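Methanogen homoaconitase large subunit (Methanocaldococcus jannaschii, PDB 4KP2) forms the iron-sulfur-binding large subunit of a hydro-lyase that interconverts homocitrate and homoisocitrate through cis-homoaconitate on the pathway to 2-oxosuberate. Local coordinates at residues G145-F150 / Y249-K254; V241-E246 / I271-D276. All coordinates share one frame; numbering follows the deposited sequence.

Interactions 1 and 2 lie with their centres about 12 Å apart and draw on neighbouring elements of the chain, since strand 239-242 of interaction 2 leads through a short link, 243-245, into helix 246-254 of interaction 1. Interaction 1 is the core contact: its three touching residues are all buried, and it consists of two aromatic rings and a leucine methyl without any hydrogen bond between its segments. Interaction 2 is only partly buried, with Thr-272 exposed, and turns on a carboxylate that accepts a backbone N-H; its centre is about 20 Å from the chain centre, that of interaction 1 about 14 Å. The two contacts also meet directly: Gly-145 O and Ile-242 N are 2.6 Å apart, a probable hydrogen bond, and Ala-244 CB packs on Phe-147 O.

Interaction 1 (G145-F150 / Y249-K254); sequences GAFGAF and YDYLKK
The far edge of the Phe-147 ring meets two side chains of helix 246-254, Tyr-251 and Leu-252. Phe-147 CE2 lies 3.6 Å from Leu-252 CD2, a methyl that sits in the ring plane, while CZ comes within 3.6 Å of Tyr-251 CE2. The aromatic pair is oblique, with centroids 5.8 Å apart and planes at 62°, so it is neither a stack nor a T-shaped pair. With CG anti to the backbone N (chi1 175°), the Tyr-251 ring is carried toward Phe-147; its hydroxyl continues past the phenylalanine to make a weak hydrogen bond with Ala-124 O. Segment 145-150 closes the connection between strands 133-136 and 150-153, the last two in the 3-2-1-4-5 order of a parallel sheet, one layer of the alpha-beta-alpha sandwich of the aconitase family. Phe-147 therefore joins this sheet's loop to helix 246-254, and its side chain is about 9 Å from that of Cys-323, a predicted ligand of the [4Fe-4S] cluster. The tight part is confined to these three buried side chains, and the two segments together bury 108 Å². On the solvent side of the helix, exposed Asp-250 and partly exposed Lys-253 form a long salt bridge, OD1 to NZ 3.7 Å, and neither touches the loop.

Interaction 2 (V241-E246 / I271-D276); sequences VIEADE and ITVNRD
Glu-243 reaches across to the backbone of Val-273 and makes the one hydrogen bond between the segments: Val-273 N donates to Glu-243 OE1 at 2.9 Å. The bond is bent, 142° at the hydrogen, and the donor approaches from above the carboxylate, 48° out of its plane. Carbon contacts flank it. Thr-272 CG2 lies 3.3 Å from Glu-243 OE2, so the second carboxylate oxygen meets a methyl, and Val-273 CB is 3.6 Å from OE1. Nearer the backbone, Glu-243 CG passes Ile-271 O at 3.7 Å. This reach follows from the stretched side chain, with CG anti to the backbone N (chi1 -175°) and the chain extended beyond it. Glu-243 stands in the short link between strand 239-242, an end strand of a mixed sheet in this chain, and helix 246-254, while 271-276 belongs to the loop that leads from helix 260-267 to strand 282-286 of the same sheet. Replacing Glu-243 with an alanine would probably leave Val-273 N without this acceptor and the Thr-272 methyl without its carboxylate neighbour. Salt bridges tie each segment to other parts of the chain: Asp-245, which N-caps helix 246-254, pairs with Arg-225, and Arg-275 with Glu-283. Separately, Lys-27 of helix 24-33 donates a hydrogen bond to Thr-272 O.

Interaction 1 (G145-F150 / Y249-K254)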
ATOM      1  N   GLY A 145       2.983  28.019   3.795  1.00 41.95           N
ATOM      2  CA  GLY A 145       3.259  29.311   4.393  1.00 44.16           C
ATOM      3  C   GLY A 145       4.584  29.274   5.125  1.00 46.20           C
ATOM      4  O   GLY A 145       5.062  30.293   5.625  1.00 52.38           O
ATOM      5  N   ALA A 146       5.181  28.087   5.184  1.00 43.56           N
ATOM      6  CA  ALA A 146       6.470  27.901   5.834  1.00 43.68           C
ATOM      7  C   ALA A 146       7.599  28.423   4.952  1.00 45.43           C
ATOM      8  O   ALA A 146       8.731  28.588   5.407  1.00 42.72           O
ATOM      9  CB  ALA A 146       6.687  26.436   6.162  1.00 45.36           C
ATOM     10  N   PHE A 147       7.279  28.675   3.687  1.00 42.08           N
ATOM     11  CA  PHE A 147       8.240  29.225   2.740  1.00 43.05           C
ATOM     12  C   PHE A 147       8.182  30.747   2.738  1.00 46.11           C
ATOM     13  O   PHE A 147       8.987  31.407   2.081  1.00 42.78           O
ATOM     14  CB  PHE A 147       7.963  28.694   1.333  1.00 39.81           C
ATOM     15  CG  PHE A 147       8.299  27.243   1.156  1.00 45.15           C
ATOM     16  CD1 PHE A 147       7.391  26.257   1.506  1.00 45.26           C
ATOM     17  CD2 PHE A 147       9.526  26.863   0.639  1.00 52.52           C
ATOM     18  CE1 PHE A 147       7.701  24.920   1.344  1.00 53.46           C
ATOM     19  CE2 PHE A 147       9.843  25.529   0.473  1.00 53.37           C
ATOM     20  CZ  PHE A 147       8.928  24.555   0.826  1.00 57.85           C
ATOM     21  N   GLY A 148       7.228  31.298   3.479  1.00 47.89           N
ATOM     22  CA  GLY A 148       7.037  32.735   3.523  1.00 49.84           C
ATOM     23  C   GLY A 148       6.135  33.197   2.397  1.00 50.96           C
ATOM     24  O   GLY A 148       6.269  34.310   1.890  1.00 52.57           O
ATOM     25  N   ALA A 149       5.212  32.326   2.002  1.00 43.97           N
ATOM     26  CA  ALA A 149       4.281  32.635   0.927  1.00 47.86           C
ATOM     27  C   ALA A 149       2.842  32.504   1.406  1.00 46.35           C
ATOM     28  O   ALA A 149       2.525  31.634   2.215  1.00 46.04           O
ATOM     29  CB  ALA A 149       4.527  31.724  -0.263  1.00 45.89           C
ATOM     30  N   PHE A 150       1.975  33.377   0.908  1.00 51.02           N
ATOM     31  CA  PHE A 150       0.566  33.336   1.268  1.00 48.27           C
ATOM     32  C   PHE A 150      -0.123  32.191   0.535  1.00 44.53           C
ATOM     33  O   PHE A 150      -0.323  32.248  -0.678  1.00 39.34           O
ATOM     34  CB  PHE A 150      -0.111  34.667   0.938  1.00 42.64           C
ATOM     35  CG  PHE A 150      -1.517  34.774   1.449  1.00 45.10           C
ATOM     36  CD1 PHE A 150      -1.773  35.258   2.721  1.00 50.49           C
ATOM     37  CD2 PHE A 150      -2.586  34.388   0.659  1.00 38.96           C
ATOM     38  CE1 PHE A 150      -3.070  35.354   3.193  1.00 44.71           C
ATOM     39  CE2 PHE A 150      -3.882  34.480   1.126  1.00 43.08           C
ATOM     40  CZ  PHE A 150      -4.124  34.965   2.394  1.00 36.45           C
ATOM     41  N   TYR A 249      16.215  29.003   2.634  1.00 57.17           N
ATOM     42  CA  TYR A 249      17.001  28.970   1.404  1.00 58.26           C
ATOM     43  C   TYR A 249      17.846  27.701   1.307  1.00 59.02           C
ATOM     44  O   TYR A 249      18.076  27.186   0.213  1.00 56.11           O
ATOM     45  CB  TYR A 249      17.895  30.206   1.297  1.00 59.08           C
ATOM     46  CG  TYR A 249      17.145  31.518   1.336  1.00 61.83           C
ATOM     47  CD1 TYR A 249      16.166  31.808   0.394  1.00 62.16           C
ATOM     48  CD2 TYR A 249      17.425  32.473   2.304  1.00 67.62           C
ATOM     49  CE1 TYR A 249      15.479  33.008   0.424  1.00 66.73           C
ATOM     50  CE2 TYR A 249      16.745  33.673   2.343  1.00 70.55           C
ATOM     51  CZ  TYR A 249      15.774  33.938   1.401  1.00 70.81           C
ATOM     52  OH  TYR A 249      15.095  35.134   1.435  1.00 59.93           O
ATOM     53  N   ASP A 250      18.304  27.205   2.452  1.00 62.78           N
ATOM     54  CA  ASP A 250      19.113  25.991   2.491  1.00 61.90           C
ATOM     55  C   ASP A 250      18.306  24.782   2.034  1.00 60.38           C
ATOM     56  O   ASP A 250      18.843  23.864   1.412  1.00 61.81           O
ATOM     57  CB  ASP A 250      19.666  25.754   3.898  1.00 62.67           C
ATOM     58  CG  ASP A 250      20.677  26.804   4.313  1.00 62.99           C
ATOM     59  OD1 ASP A 250      21.350  27.368   3.425  1.00 63.83           O
ATOM     60  OD2 ASP A 250      20.802  27.064   5.528  1.00 63.05           O
ATOM     61  N   TYR A 251      17.015  24.787   2.349  1.00 60.72           N
ATOM     62  CA  TYR A 251      16.116  23.718   1.939  1.00 59.36           C
ATOM     63  C   TYR A 251      15.890  23.752   0.434  1.00 57.57           C
ATOM     64  O   TYR A 251      15.701  22.714  -0.201  1.00 61.01           O
ATOM     65  CB  TYR A 251      14.782  23.844   2.674  1.00 55.84           C
ATOM     66  CG  TYR A 251      13.734  22.842   2.242  1.00 54.90           C
ATOM     67  CD1 TYR A 251      13.731  21.549   2.748  1.00 53.83           C
ATOM     68  CD2 TYR A 251      12.739  23.196   1.337  1.00 59.74           C
ATOM     69  CE1 TYR A 251      12.772  20.633   2.357  1.00 55.84           C
ATOM     70  CE2 TYR A 251      11.779  22.287   0.942  1.00 54.13           C
ATOM     71  CZ  TYR A 251      11.799  21.007   1.454  1.00 59.20           C
ATOM     72  OH  TYR A 251      10.842  20.101   1.061  1.00 56.85           O
ATOM     73  N   LEU A 252      15.913  24.954  -0.134  1.00 54.71           N
ATOM     74  CA  LEU A 252      15.706  25.124  -1.566  1.00 56.76           C
ATOM     75  C   LEU A 252      16.964  24.759  -2.348  1.00 61.18           C
ATOM     76  O   LEU A 252      16.939  24.674  -3.576  1.00 67.65           O
ATOM     77  CB  LEU A 252      15.276  26.559  -1.880  1.00 58.34           C
ATOM     78  CG  LEU A 252      13.996  27.028  -1.185  1.00 52.78           C
ATOM     79  CD1 LEU A 252      13.654  28.453  -1.589  1.00 54.79           C
ATOM     80  CD2 LEU A 252      12.845  26.087  -1.499  1.00 48.38           C
ATOM     81  N   LYS A 253      18.061  24.545  -1.629  1.00 59.96           N
ATOM     82  CA  LYS A 253      19.305  24.109  -2.250  1.00 60.86           C
ATOM     83  C   LYS A 253      19.382  22.589  -2.284  1.00 64.10           C
ATOM     84  O   LYS A 253      19.815  21.996  -3.274  1.00 66.89           O
ATOM     85  CB  LYS A 253      20.512  24.660  -1.490  1.00 64.77           C
ATOM     86  CG  LYS A 253      20.665  26.165  -1.565  1.00 60.52           C
ATOM     87  CD  LYS A 253      22.040  26.592  -1.088  1.00 60.18           C
ATOM     88  CE  LYS A 253      22.320  26.084   0.317  1.00 70.70           C
ATOM     89  NZ  LYS A 253      23.698  26.427   0.765  1.00 60.64           N
ATOM     90  N   LYS A 254      18.959  21.966  -1.192  1.00 67.87           N
ATOM     91  CA  LYS A 254      19.031  20.519  -1.041  1.00 64.28           C
ATOM     92  C   LYS A 254      18.012  19.796  -1.923  1.00 66.17           C
ATOM     93  O   LYS A 254      18.257  18.680  -2.383  1.00 75.19           O
ATOM     94  CB  LYS A 254      18.835  20.154   0.435  1.00 59.83           C
ATOM     95  CG  LYS A 254      18.447  18.715   0.711  1.00 70.87           C
ATOM     96  CD  LYS A 254      18.398  18.452   2.206  1.00 73.91           C
ATOM     97  CE  LYS A 254      17.581  17.212   2.528  1.00 78.62           C
ATOM     98  NZ  LYS A 254      16.137  17.413   2.220  1.00 76.81           N
TER

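Interaction 2 (V241-E246 / I271-D276)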
ATOM      1  N   VAL A 241       1.602  31.309   8.191  1.00 43.23           N
ATOM      2  CA  VAL A 241       2.792  31.763   7.480  1.00 42.70           C
ATOM      3  C   VAL A 241       3.990  31.973   8.410  1.00 44.82           C
ATOM      4  O   VAL A 241       3.845  32.450   9.537  1.00 44.41           O
ATOM      5  CB  VAL A 241       2.501  33.048   6.661  1.00 42.63           C
ATOM      6  CG1 VAL A 241       2.195  34.223   7.579  1.00 48.48           C
ATOM      7  CG2 VAL A 241       3.661  33.371   5.727  1.00 40.68           C
ATOM      8  N   ILE A 242       5.170  31.592   7.930  1.00 47.18           N
ATOM      9  CA  ILE A 242       6.410  31.770   8.677  1.00 41.98           C
ATOM     10  C   ILE A 242       7.418  32.565   7.852  1.00 41.95           C
ATOM     11  O   ILE A 242       7.621  32.286   6.669  1.00 44.80           O
ATOM     12  CB  ILE A 242       7.024  30.413   9.079  1.00 47.46           C
ATOM     13  CG1 ILE A 242       6.131  29.713  10.104  1.00 46.29           C
ATOM     14  CG2 ILE A 242       8.422  30.596   9.647  1.00 44.38           C
ATOM     15  CD1 ILE A 242       6.686  28.405  10.605  1.00 49.13           C
ATOM     16  N   GLU A 243       8.039  33.557   8.485  1.00 54.82           N
ATOM     17  CA  GLU A 243       9.018  34.412   7.824  1.00 49.72           C
ATOM     18  C   GLU A 243      10.189  33.607   7.268  1.00 50.27           C
ATOM     19  O   GLU A 243      10.737  32.738   7.947  1.00 53.30           O
ATOM     20  CB  GLU A 243       9.520  35.479   8.798  1.00 57.86           C
ATOM     21  CG  GLU A 243      10.461  36.502   8.186  1.00 62.56           C
ATOM     22  CD  GLU A 243      10.865  37.577   9.175  1.00 64.51           C
ATOM     23  OE1 GLU A 243       9.997  38.392   9.556  1.00 58.15           O
ATOM     24  OE2 GLU A 243      12.047  37.600   9.578  1.00 67.88           O
ATOM     25  N   ALA A 244      10.563  33.902   6.027  1.00 55.17           N
ATOM     26  CA  ALA A 244      11.631  33.179   5.350  1.00 49.71           C
ATOM     27  C   ALA A 244      13.008  33.642   5.814  1.00 55.37           C
ATOM     28  O   ALA A 244      13.247  34.837   5.986  1.00 62.89           O
ATOM     29  CB  ALA A 244      11.501  33.332   3.844  1.00 44.12           C
ATOM     30  N   ASP A 245      13.910  32.688   6.011  1.00 58.00           N
ATOM     31  CA  ASP A 245      15.268  32.998   6.437  1.00 59.45           C
ATOM     32  C   ASP A 245      16.273  32.099   5.730  1.00 63.25           C
ATOM     33  O   ASP A 245      15.939  31.431   4.754  1.00 63.38           O
ATOM     34  CB  ASP A 245      15.401  32.848   7.953  1.00 55.56           C
ATOM     35  CG  ASP A 245      15.204  31.419   8.416  1.00 59.80           C
ATOM     36  OD1 ASP A 245      14.514  30.653   7.712  1.00 57.20           O
ATOM     37  OD2 ASP A 245      15.739  31.063   9.487  1.00 61.45           O
ATOM     38  N   GLU A 246      17.503  32.085   6.236  1.00 64.57           N
ATOM     39  CA  GLU A 246      18.577  31.296   5.639  1.00 64.04           C
ATOM     40  C   GLU A 246      18.268  29.801   5.631  1.00 64.49           C
ATOM     41  O   GLU A 246      18.670  29.083   4.715  1.00 65.13           O
ATOM     42  CB  GLU A 246      19.899  31.552   6.365  1.00 64.09           C
ATOM     43  CG  GLU A 246      20.889  32.394   5.576  1.00 65.58           C
ATOM     44  CD  GLU A 246      20.405  33.814   5.351  1.00 75.72           C
ATOM     45  OE1 GLU A 246      19.598  34.309   6.167  1.00 75.09           O
ATOM     46  OE2 GLU A 246      20.836  34.436   4.357  1.00 70.88           O
ATOM     47  N   ILE A 271      11.310  39.215   2.486  1.00 54.57           N
ATOM     48  CA  ILE A 271      10.386  40.034   3.261  1.00 59.13           C
ATOM     49  C   ILE A 271      10.535  39.784   4.759  1.00 58.45           C
ATOM     50  O   ILE A 271      10.334  38.668   5.237  1.00 62.51           O
ATOM     51  CB  ILE A 271       8.928  39.780   2.843  1.00 51.72           C
ATOM     52  CG1 ILE A 271       8.721  40.175   1.378  1.00 50.02           C
ATOM     53  CG2 ILE A 271       7.976  40.552   3.743  1.00 52.49           C
ATOM     54  CD1 ILE A 271       7.293  40.033   0.902  1.00 47.53           C
ATOM     55  N   THR A 272      10.886  40.834   5.494  1.00 58.57           N
ATOM     56  CA  THR A 272      11.110  40.732   6.930  1.00 65.28           C
ATOM     57  C   THR A 272      10.093  41.580   7.690  1.00 71.40           C
ATOM     58  O   THR A 272       9.582  42.567   7.162  1.00 72.11           O
ATOM     59  CB  THR A 272      12.531  41.194   7.297  1.00 67.81           C
ATOM     60  OG1 THR A 272      13.456  40.733   6.305  1.00 70.35           O
ATOM     61  CG2 THR A 272      12.943  40.658   8.661  1.00 68.32           C
ATOM     62  N   VAL A 273       9.803  41.192   8.928  1.00 70.79           N
ATOM     63  CA  VAL A 273       8.846  41.913   9.761  1.00 72.94           C
ATOM     64  C   VAL A 273       9.495  42.433  11.040  1.00 78.35           C
ATOM     65  O   VAL A 273      10.140  41.681  11.771  1.00 80.17           O
ATOM     66  CB  VAL A 273       7.651  41.018  10.143  1.00 71.19           C
ATOM     67  CG1 VAL A 273       6.770  41.707  11.176  1.00 70.80           C
ATOM     68  CG2 VAL A 273       6.849  40.648   8.907  1.00 70.13           C
ATOM     69  N   ASN A 274       9.317  43.724  11.305  1.00 78.30           N
ATOM     70  CA  ASN A 274       9.827  44.337  12.523  1.00 82.01           C
ATOM     71  C   ASN A 274       8.765  44.343  13.620  1.00 85.64           C
ATOM     72  O   ASN A 274       7.590  44.611  13.361  1.00 81.48           O
ATOM     73  CB  ASN A 274      10.300  45.763  12.234  1.00 76.77           C
ATOM     74  CG  ASN A 274      11.212  46.318  13.318  1.00 82.58           C
ATOM     75  OD1 ASN A 274      11.103  45.961  14.492  1.00 77.02           O
ATOM     76  ND2 ASN A 274      12.116  47.208  12.924  1.00 77.59           N
ATOM     77  N   ARG A 275       9.181  44.043  14.845  1.00 84.53           N
ATOM     78  CA  ARG A 275       8.269  44.093  15.981  1.00 86.07           C
ATOM     79  C   ARG A 275       7.740  45.514  16.261  1.00 86.32           C
ATOM     80  O   ARG A 275       8.444  46.506  16.072  1.00 81.39           O
ATOM     81  CB  ARG A 275       8.935  43.480  17.220  1.00 82.44           C
ATOM     82  CG  ARG A 275       9.248  41.999  17.054  1.00 80.42           C
ATOM     83  CD  ARG A 275       7.957  41.225  16.805  1.00 79.78           C
ATOM     84  NE  ARG A 275       7.059  41.273  17.966  1.00 78.23           N
ATOM     85  CZ  ARG A 275       5.863  40.689  18.014  1.00 73.80           C
ATOM     86  NH1 ARG A 275       5.104  40.782  19.100  1.00 74.10           N
ATOM     87  NH2 ARG A 275       5.416  40.021  16.962  1.00 68.98           N
ATOM     88  N   ASP A 276       6.480  45.584  16.688  1.00 90.04           N
ATOM     89  CA  ASP A 276       5.790  46.835  17.025  1.00 88.50           C
ATOM     90  C   ASP A 276       5.535  47.766  15.847  1.00 89.93           C
ATOM     91  O   ASP A 276       4.734  48.706  15.955  1.00 87.75           O
ATOM     92  CB  ASP A 276       6.522  47.585  18.137  1.00 94.04           C
ATOM     93  CG  ASP A 276       6.471  46.852  19.463  1.00 92.04           C
ATOM     94  OD1 ASP A 276       5.421  46.234  19.760  1.00 80.76           O
ATOM     95  OD2 ASP A 276       7.480  46.892  20.204  1.00 92.92           O
TER